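Side-chain contacts in Non-ribosomal peptide synthetase (Streptomyces halstedii, PDB 3WV4), which is a non-ribosomal peptide synthetase fragment with the fold of the AMP-binding enzymes of the ANL superfamily: residues V111-C116 and Y250-S255; F238-V243 and P289-M294; S244-L249 and E344-S349. One frame throughout, in Å; residues are numbered along the deposited sequence.

Interaction 1: V111-C116 and Y250-S255; sequences VFYGAC and YKVLIS
Leu253 meets the Phe112 ring at its edge, close to the ring plane, where methyl CD2 lies 3.8 Å from CE2 of Phe112. The Leu253 side chain crosses that of Phe112 at about a right angle. The Tyr113 ring is approached differently. One face carries Phe112 of its own helix, whose CD2 sits over the ring centre 4.1 Å above the plane, while Leu253 CD2 and Val252 CG1 come in obliquely. On the partner helix, the other methyl of Leu253, CD1, lies over the Tyr250 ring 3.8 Å above its plane, so CD2 serves Phe112 and Tyr113 while CD1 covers Tyr250. Neighbouring side chains of helix 106-116 reach across with different first torsions: Phe112 has CG anti to the backbone N (chi1 173°), whereas Tyr113 has CG anti to the carbonyl carbon (chi1 -80°). Tyr113 and Val252 slide past each other in opposite directions, with CE2 of the tyrosine 3.9 Å from CG1 of the valine. The phenol oxygen of Tyr113 is held by a hydrogen bond with Thr256 OG1, one turn further along the partner helix. Val47 of helix 47-57 packs against both Phe112 and Leu253. The short helical segments stand 12.4 Å apart and cross at -71°, a gap spanned by the long aromatic side chains. Each helix is the connection of a beta-alpha-beta crossover in a different sheet, between strands 97-101 and 121-124 and between strands 236-239 and 261-264, a pairing that fits the layered alpha/beta architecture of the AMP-binding family.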
loop_
_atom_site.group_PDB
_atom_site.type_symbol
_atom_site.label_atom_id
_atom_site.label_comp_id
_atom_site.label_asym_id
_atom_site.label_seq_id
_atom_site.Cartn_x
_atom_site.Cartn_y
_atom_site.Cartn_z
ATOM N N VAL A 111 -7.371 -1.404 -12.352
ATOM C CA VAL A 111 -6.258 -0.836 -13.108
ATOM C C VAL A 111 -4.935 -1.393 -12.572
ATOM O O VAL A 111 -4.087 -1.877 -13.312
ATOM C CB VAL A 111 -6.267 0.686 -13.072
ATOM C CG1 VAL A 111 -5.018 1.234 -13.714
ATOM C CG2 VAL A 111 -7.487 1.222 -13.801
ATOM N N PHE A 112 -4.796 -1.386 -11.271
ATOM C CA PHE A 112 -3.611 -1.918 -10.622
ATOM C C PHE A 112 -3.372 -3.381 -11.010
ATOM O O PHE A 112 -2.329 -3.761 -11.546
ATOM C CB PHE A 112 -3.779 -1.737 -9.111
ATOM C CG PHE A 112 -2.721 -2.378 -8.319
ATOM C CD1 PHE A 112 -1.414 -2.164 -8.619
ATOM C CD2 PHE A 112 -3.031 -3.275 -7.314
ATOM C CE1 PHE A 112 -0.406 -2.771 -7.879
ATOM C CE2 PHE A 112 -2.040 -3.926 -6.604
ATOM C CZ PHE A 112 -0.732 -3.660 -6.871
ATOM N N TYR A 113 -4.352 -4.218 -10.774
ATOM C CA TYR A 113 -4.148 -5.645 -11.041
ATOM C C TYR A 113 -4.008 -5.971 -12.516
ATOM O O TYR A 113 -3.161 -6.826 -12.894
ATOM C CB TYR A 113 -5.252 -6.467 -10.418
ATOM C CG TYR A 113 -5.068 -6.724 -8.914
ATOM C CD1 TYR A 113 -3.881 -7.285 -8.408
ATOM C CD2 TYR A 113 -6.064 -6.404 -8.018
ATOM C CE1 TYR A 113 -3.697 -7.487 -7.043
ATOM C CE2 TYR A 113 -5.874 -6.598 -6.658
ATOM C CZ TYR A 113 -4.684 -7.152 -6.192
ATOM O OH TYR A 113 -4.529 -7.405 -4.869
ATOM N N GLY A 114 -4.799 -5.289 -13.364
ATOM C CA GLY A 114 -4.757 -5.587 -14.799
ATOM C C GLY A 114 -3.388 -5.218 -15.332
ATOM O O GLY A 114 -2.837 -5.901 -16.216
ATOM N N ALA A 115 -2.817 -4.132 -14.792
ATOM C CA ALA A 115 -1.462 -3.744 -15.183
ATOM C C ALA A 115 -0.407 -4.712 -14.713
ATOM O O ALA A 115 0.537 -5.045 -15.453
ATOM C CB ALA A 115 -1.151 -2.389 -14.675
ATOM N N CYS A 116 -0.543 -5.193 -13.499
ATOM C CA CYS A 116 0.413 -6.188 -13.000
ATOM C C CYS A 116 0.438 -7.473 -13.877
ATOM O O CYS A 116 1.540 -8.035 -14.149
ATOM C CB CYS A 116 0.067 -6.549 -11.559
ATOM S SG CYS A 116 0.577 -5.286 -10.364
ATOM N N TYR A 250 -1.382 -1.566 0.181
ATOM C CA TYR A 250 -1.105 -2.831 0.830
ATOM C C TYR A 250 -2.294 -3.343 1.567
ATOM O O TYR A 250 -2.360 -4.527 1.934
ATOM C CB TYR A 250 0.092 -2.751 1.769
ATOM C CG TYR A 250 1.396 -2.936 1.051
ATOM C CD1 TYR A 250 2.088 -4.106 1.130
ATOM C CD2 TYR A 250 1.901 -1.919 0.269
ATOM C CE1 TYR A 250 3.304 -4.245 0.489
ATOM C CE2 TYR A 250 3.097 -2.032 -0.395
ATOM C CZ TYR A 250 3.806 -3.201 -0.297
ATOM O OH TYR A 250 4.995 -3.333 -0.958
ATOM N N LYS A 251 -3.248 -2.463 1.797
ATOM C CA LYS A 251 -4.504 -2.943 2.318
ATOM C C LYS A 251 -5.272 -3.609 1.187
ATOM O O LYS A 251 -5.925 -4.611 1.419
ATOM C CB LYS A 251 -5.217 -1.851 3.167
ATOM C CG LYS A 251 -4.487 -1.558 4.564
ATOM C CD LYS A 251 -3.257 -2.506 5.104
ATOM C CE LYS A 251 -1.835 -1.862 5.123
ATOM N NZ LYS A 251 -0.799 -2.092 6.277
ATOM N N VAL A 252 -5.100 -3.141 -0.053
ATOM C CA VAL A 252 -5.642 -3.873 -1.243
ATOM C C VAL A 252 -4.952 -5.245 -1.361
ATOM O O VAL A 252 -5.601 -6.265 -1.543
ATOM C CB VAL A 252 -5.359 -3.127 -2.552
ATOM C CG1 VAL A 252 -5.812 -3.946 -3.757
ATOM C CG2 VAL A 252 -6.007 -1.766 -2.563
ATOM N N LEU A 253 -3.618 -5.262 -1.209
ATOM C CA LEU A 253 -2.881 -6.530 -1.344
ATOM C C LEU A 253 -3.171 -7.515 -0.263
ATOM O O LEU A 253 -3.401 -8.726 -0.528
ATOM C CB LEU A 253 -1.393 -6.278 -1.392
ATOM C CG LEU A 253 -0.974 -5.392 -2.571
ATOM C CD1 LEU A 253 0.413 -4.761 -2.330
ATOM C CD2 LEU A 253 -0.973 -6.225 -3.800
ATOM N N ILE A 254 -3.171 -7.040 0.975
ATOM C CA ILE A 254 -3.373 -7.941 2.081
ATOM C C ILE A 254 -4.831 -8.462 2.110
ATOM O O ILE A 254 -5.056 -9.657 2.430
ATOM C CB ILE A 254 -2.976 -7.298 3.398
ATOM C CG1 ILE A 254 -1.451 -7.131 3.409
ATOM C CG2 ILE A 254 -3.466 -8.147 4.559
ATOM C CD1 ILE A 254 -0.950 -6.110 4.360
ATOM N N SER A 255 -5.803 -7.611 1.816
ATOM C CA SER A 255 -7.172 -8.115 1.703
ATOM C C SER A 255 -7.202 -9.166 0.667
ATOM O O SER A 255 -7.779 -10.196 0.862
ATOM C CB SER A 255 -8.215 -7.052 1.362
ATOM O OG SER A 255 -8.038 -5.930 2.187
#

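Interaction 2: F238-V243 and P289-M294; sequences FCRMSV and PSLASM
Arg240 lies slantwise against Leu291 with its aliphatic root and runs at about a right angle to Met294 with its guanidinium end. The first meeting is between carbons: CD2 of Leu291 is 4.0 Å from CB of Arg240 and 4.1 Å from CG of Arg240. Further out, the arginine chain bends twice, at chi2 (92°) and chi3 (139°), which carries the guanidinium group toward Met294, one turn further along the helix. There NH2 of Arg240 is 3.8 Å from the terminal methyl CE of Met294 and 4.0 Å from SD of Met294. Both CE of Met294 and CD1 of Leu291 approach the guanidinium plane obliquely, and no hydrogen bond links the two segments. Within the helix, Ser293 OG donates to Pro289 O at 2.9 Å from above the carbonyl plane, and that oxygen also accepts from Ser293 N. Leu291 is buried, whereas Arg240 is exposed, so the contact runs from the interior outward. Arg240 follows directly on strand 236-239, and helix 289-300 follows strand 284-287; Leu291 also packs on Met285 of that strand and on Leu273 of helix 273-280, while Met241 rests on Pro286.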
loop_
_atom_site.group_PDB
_atom_site.type_symbol
_atom_site.label_atom_id
_atom_site.label_comp_id
_atom_site.label_asym_id
_atom_site.label_seq_id
_atom_site.Cartn_x
_atom_site.Cartn_y
_atom_site.Cartn_z
ATOM N N PHE A 238 -11.741 -1.345 6.713
ATOM C CA PHE A 238 -12.235 -0.018 6.426
ATOM C C PHE A 238 -11.054 0.906 6.147
ATOM O O PHE A 238 -10.318 1.293 7.048
ATOM C CB PHE A 238 -13.076 0.506 7.588
ATOM C CG PHE A 238 -13.886 1.754 7.240
ATOM C CD1 PHE A 238 -13.315 3.004 7.281
ATOM C CD2 PHE A 238 -15.228 1.638 6.834
ATOM C CE1 PHE A 238 -14.055 4.136 6.939
ATOM C CE2 PHE A 238 -15.966 2.760 6.523
ATOM C CZ PHE A 238 -15.389 4.014 6.552
ATOM N N CYS A 239 -10.906 1.284 4.888
ATOM C CA CYS A 239 -9.762 1.993 4.434
ATOM C C CYS A 239 -10.149 3.358 3.909
ATOM O O CYS A 239 -10.756 3.513 2.823
ATOM C CB CYS A 239 -9.040 1.204 3.351
ATOM S SG CYS A 239 -7.470 1.944 2.943
ATOM N N ARG A 240 -9.753 4.343 4.696
ATOM C CA ARG A 240 -9.998 5.737 4.425
ATOM C C ARG A 240 -8.744 6.320 3.750
ATOM O O ARG A 240 -8.759 7.404 3.149
ATOM C CB ARG A 240 -10.346 6.367 5.770
ATOM C CG ARG A 240 -10.786 7.805 5.770
ATOM C CD ARG A 240 -12.305 8.041 5.660
ATOM N NE ARG A 240 -12.617 9.131 6.593
ATOM C CZ ARG A 240 -12.179 10.383 6.442
ATOM N NH1 ARG A 240 -11.481 10.742 5.355
ATOM N NH2 ARG A 240 -12.453 11.298 7.362
ATOM N N MET A 241 -7.675 5.549 3.777
ATOM C CA MET A 241 -6.425 5.934 3.148
ATOM C C MET A 241 -6.483 5.699 1.675
ATOM O O MET A 241 -7.111 4.741 1.218
ATOM C CB MET A 241 -5.240 5.108 3.665
ATOM C CG MET A 241 -4.475 5.756 4.814
ATOM S SD MET A 241 -5.311 5.670 6.389
ATOM C CE MET A 241 -5.959 4.013 6.208
ATOM N N SER A 242 -5.756 6.545 0.955
ATOM C CA SER A 242 -5.679 6.459 -0.473
ATOM C C SER A 242 -4.914 5.239 -0.923
ATOM O O SER A 242 -3.800 4.949 -0.446
ATOM C CB SER A 242 -5.018 7.704 -1.047
ATOM O OG SER A 242 -4.824 7.506 -2.440
ATOM N N VAL A 243 -5.498 4.529 -1.882
ATOM C CA VAL A 243 -4.812 3.356 -2.448
ATOM C C VAL A 243 -3.681 3.728 -3.411
ATOM O O VAL A 243 -3.043 2.840 -3.990
ATOM C CB VAL A 243 -5.805 2.372 -3.084
ATOM C CG1 VAL A 243 -6.786 1.894 -2.024
ATOM C CG2 VAL A 243 -6.541 2.983 -4.262
ATOM N N PRO A 289 -2.532 9.335 13.241
ATOM C CA PRO A 289 -2.963 10.082 14.437
ATOM C C PRO A 289 -4.184 10.979 14.219
ATOM O O PRO A 289 -5.115 10.978 15.059
ATOM C CB PRO A 289 -1.730 10.889 14.795
ATOM C CG PRO A 289 -0.612 9.952 14.435
ATOM C CD PRO A 289 -1.062 9.298 13.149
ATOM N N SER A 290 -4.185 11.707 13.099
ATOM C CA SER A 290 -5.231 12.674 12.845
ATOM C C SER A 290 -6.579 11.961 12.716
ATOM O O SER A 290 -7.521 12.331 13.394
ATOM C CB SER A 290 -4.912 13.584 11.664
ATOM O OG SER A 290 -5.086 12.878 10.443
ATOM N N LEU A 291 -6.649 10.897 11.931
ATOM C CA LEU A 291 -7.865 10.074 11.873
ATOM C C LEU A 291 -8.280 9.423 13.214
ATOM O O LEU A 291 -9.470 9.312 13.523
ATOM C CB LEU A 291 -7.707 8.984 10.812
ATOM C CG LEU A 291 -8.940 8.155 10.463
ATOM C CD1 LEU A 291 -10.137 9.028 10.163
ATOM C CD2 LEU A 291 -8.652 7.232 9.266
ATOM N N ALA A 292 -7.314 8.967 14.000
ATOM C CA ALA A 292 -7.649 8.380 15.313
ATOM C C ALA A 292 -8.331 9.396 16.300
ATOM O O ALA A 292 -9.338 9.057 16.943
ATOM C CB ALA A 292 -6.412 7.798 15.925
ATOM N N SER A 293 -7.773 10.611 16.422
ATOM C CA SER A 293 -8.342 11.670 17.284
ATOM C C SER A 293 -9.746 12.033 16.840
ATOM O O SER A 293 -10.644 12.133 17.657
ATOM C CB SER A 293 -7.536 12.961 17.219
ATOM O OG SER A 293 -6.179 12.682 17.123
ATOM N N MET A 294 -9.935 12.196 15.552
ATOM C CA MET A 294 -11.269 12.458 15.009
ATOM C C MET A 294 -12.239 11.335 15.424
ATOM O O MET A 294 -13.375 11.613 15.832
ATOM C CB MET A 294 -11.215 12.557 13.493
ATOM C CG MET A 294 -12.401 13.241 12.811
ATOM S SD MET A 294 -12.565 12.876 11.022
ATOM C CE MET A 294 -10.866 12.989 10.411
#

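Interaction 3: S244-L249 and E344-S349; sequences SWDFGL and ECKRIS
Asp246, at the start of helix 246-258 in a region consistent with core motif A4 of AMP-binding enzymes, joins Phe247 in facing Lys346 and Arg347 of the loop after what is probably core motif A5, a place that probably lines the central pocket. Lys346 NZ donates a 3.0 Å hydrogen bond to Asp246 O, arriving from above the carbonyl plane, 59° out of it. The lysine chain is bent at chi2 (43°) and otherwise extended, which carries CD past the carboxylate, 4.1 Å from Asp246 OD2. Two waters complete the grip. One donates to Asp246 OD2 and to Lys346 O, each at 2.8 Å; the other accepts from Lys346 NZ at 2.9 Å and gives a weak bond to Asp246 OD1. The loop turns sharply here: Arg347 N bonds Cys345 O at 2.7 Å around Lys346, a classic gamma turn, and Ile348 and Ser349 opposite Tyr340 then form a classic beta bulge. Tyr340 to Glu344, immediately ahead of the gamma turn, read YGQTE, consistent with core motif A5. From the last residue of the turn, Arg347 NH2 lies 3.8 Å from Phe247 CD1, which sits at the guanidinium edge, near its plane, with ring and guanidinium planes 88° apart. Lys346 CE packs over one face of the same guanidinium, toward its rim. Ile225 of helix 215-229 touches both Lys346 and Arg347.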
loop_
_atom_site.group_PDB
_atom_site.type_symbol
_atom_site.label_atom_id
_atom_site.label_comp_id
_atom_site.label_asym_id
_atom_site.label_seq_id
_atom_site.Cartn_x
_atom_site.Cartn_y
_atom_site.Cartn_z
ATOM N N SER A 244 -3.416 5.031 -3.539
ATOM C CA SER A 244 -2.242 5.611 -4.227
ATOM C C SER A 244 -1.058 5.881 -3.299
ATOM O O SER A 244 0.005 6.271 -3.737
ATOM C CB SER A 244 -2.623 6.988 -4.794
ATOM O OG SER A 244 -3.804 6.895 -5.581
ATOM N N TRP A 245 -1.289 5.750 -2.007
ATOM C CA TRP A 245 -0.270 5.795 -0.993
ATOM C C TRP A 245 -0.022 4.296 -0.667
ATOM O O TRP A 245 -0.935 3.464 -0.713
ATOM C CB TRP A 245 -0.837 6.640 0.164
ATOM C CG TRP A 245 -0.120 6.612 1.494
ATOM C CD1 TRP A 245 1.164 6.192 1.754
ATOM C CD2 TRP A 245 -0.643 7.078 2.750
ATOM N NE1 TRP A 245 1.451 6.333 3.092
ATOM C CE2 TRP A 245 0.372 6.878 3.728
ATOM C CE3 TRP A 245 -1.864 7.645 3.142
ATOM C CZ2 TRP A 245 0.207 7.221 5.076
ATOM C CZ3 TRP A 245 -2.036 7.982 4.478
ATOM C CH2 TRP A 245 -0.994 7.769 5.434
ATOM N N ASP A 246 1.221 3.919 -0.469
ATOM C CA ASP A 246 1.520 2.527 -0.230
ATOM C C ASP A 246 0.756 1.952 1.005
ATOM O O ASP A 246 0.538 0.738 1.119
ATOM C CB ASP A 246 3.048 2.286 -0.182
ATOM C CG ASP A 246 3.738 2.921 1.003
ATOM O OD1 ASP A 246 3.069 3.619 1.803
ATOM O OD2 ASP A 246 4.983 2.709 1.128
ATOM N N PHE A 247 0.294 2.825 1.888
ATOM C CA PHE A 247 -0.452 2.380 3.047
ATOM C C PHE A 247 -1.742 1.729 2.573
ATOM O O PHE A 247 -1.963 0.558 2.824
ATOM C CB PHE A 247 -0.694 3.549 4.038
ATOM C CG PHE A 247 -1.154 3.117 5.415
ATOM C CD1 PHE A 247 -1.043 1.778 5.853
ATOM C CD2 PHE A 247 -1.679 4.047 6.305
ATOM C CE1 PHE A 247 -1.459 1.401 7.114
ATOM C CE2 PHE A 247 -2.071 3.666 7.586
ATOM C CZ PHE A 247 -1.979 2.357 7.979
ATOM N N GLY A 248 -2.544 2.455 1.809
ATOM C CA GLY A 248 -3.771 1.880 1.249
ATOM C C GLY A 248 -3.538 0.780 0.219
ATOM O O GLY A 248 -4.295 -0.186 0.141
ATOM N N LEU A 249 -2.507 0.920 -0.578
ATOM C CA LEU A 249 -2.202 -0.098 -1.569
ATOM C C LEU A 249 -2.052 -1.502 -0.961
ATOM O O LEU A 249 -2.507 -2.487 -1.527
ATOM C CB LEU A 249 -0.907 0.280 -2.314
ATOM C CG LEU A 249 -0.681 0.063 -3.828
ATOM C CD1 LEU A 249 0.646 -0.606 -4.164
ATOM C CD2 LEU A 249 -1.835 -0.602 -4.556
ATOM N N GLU A 344 10.993 2.809 1.172
ATOM C CA GLU A 344 12.135 2.090 0.615
ATOM C C GLU A 344 12.139 0.582 0.873
ATOM O O GLU A 344 12.768 -0.211 0.108
ATOM C CB GLU A 344 13.439 2.732 1.142
ATOM C CG GLU A 344 13.828 4.058 0.499
ATOM C CD GLU A 344 13.071 5.292 1.023
ATOM O OE1 GLU A 344 12.051 5.210 1.750
ATOM O OE2 GLU A 344 13.479 6.393 0.628
ATOM N N CYS A 345 11.388 0.138 1.875
ATOM C CA CYS A 345 11.181 -1.317 2.069
ATOM C C CYS A 345 9.769 -1.702 2.562
ATOM O O CYS A 345 9.555 -2.735 3.177
ATOM C CB CYS A 345 12.228 -1.798 3.060
ATOM S SG CYS A 345 12.054 -1.185 4.711
ATOM N N LYS A 346 8.809 -0.838 2.299
ATOM C CA LYS A 346 7.436 -0.885 2.803
ATOM C C LYS A 346 7.320 -0.713 4.280
ATOM O O LYS A 346 6.616 0.209 4.726
ATOM C CB LYS A 346 6.694 -2.125 2.344
ATOM C CG LYS A 346 5.294 -2.242 2.874
ATOM C CD LYS A 346 4.418 -0.992 2.880
ATOM C CE LYS A 346 3.047 -1.306 3.520
ATOM N NZ LYS A 346 2.025 -0.201 3.508
ATOM N N ARG A 347 7.919 -1.619 5.061
ATOM C CA ARG A 347 7.763 -1.580 6.494
ATOM C C ARG A 347 8.941 -2.222 7.191
ATOM O O ARG A 347 9.599 -3.133 6.646
ATOM C CB ARG A 347 6.406 -2.179 6.914
ATOM C CG ARG A 347 6.065 -1.908 8.337
ATOM C CD ARG A 347 4.594 -2.058 8.690
ATOM N NE ARG A 347 3.805 -1.026 8.041
ATOM C CZ ARG A 347 2.613 -1.230 7.487
ATOM N NH1 ARG A 347 2.025 -2.439 7.572
ATOM N NH2 ARG A 347 1.953 -0.222 6.941
ATOM N N ILE A 348 9.223 -1.752 8.375
ATOM C CA ILE A 348 10.424 -2.185 9.078
ATOM C C ILE A 348 10.133 -3.027 10.290
ATOM O O ILE A 348 10.796 -4.073 10.495
ATOM C CB ILE A 348 11.264 -0.972 9.513
ATOM C CG1 ILE A 348 11.788 -0.397 8.204
ATOM C CG2 ILE A 348 12.394 -1.398 10.443
ATOM C CD1 ILE A 348 12.466 0.949 8.192
ATOM N N SER A 349 9.224 -2.551 11.122
ATOM C CA SER A 349 8.940 -3.212 12.369
ATOM C C SER A 349 7.476 -3.106 12.658
ATOM O O SER A 349 6.787 -2.134 12.212
ATOM C CB SER A 349 9.705 -2.586 13.532
ATOM O OG SER A 349 9.204 -1.250 13.802
HETATM O O HOH W 1 5.892 2.690 3.782
HETATM O O HOH W 2 3.455 1.972 4.722
#

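Interactions 1 and 3 are buried and share helix 246-258: its first turn meets the loop 344-349, and the next turn meets helix 106-116. Interaction 2 lies nearer the surface and uses the connection between strand 236-239 and this helix, touching interaction 3 where Met241 CG is 3.6 Å from Phe247 CD2. The chemistry changes accordingly. Interaction 1 is chiefly aromatic and aliphatic, interaction 2 lays a solvent-accessible arginine along apolar side chains, and interaction 3, close to the centre of the chain, relies on a lysine hydrogen bond and bridging waters. Tyr250 packs on Lys346, joining interactions 1 and 3 directly.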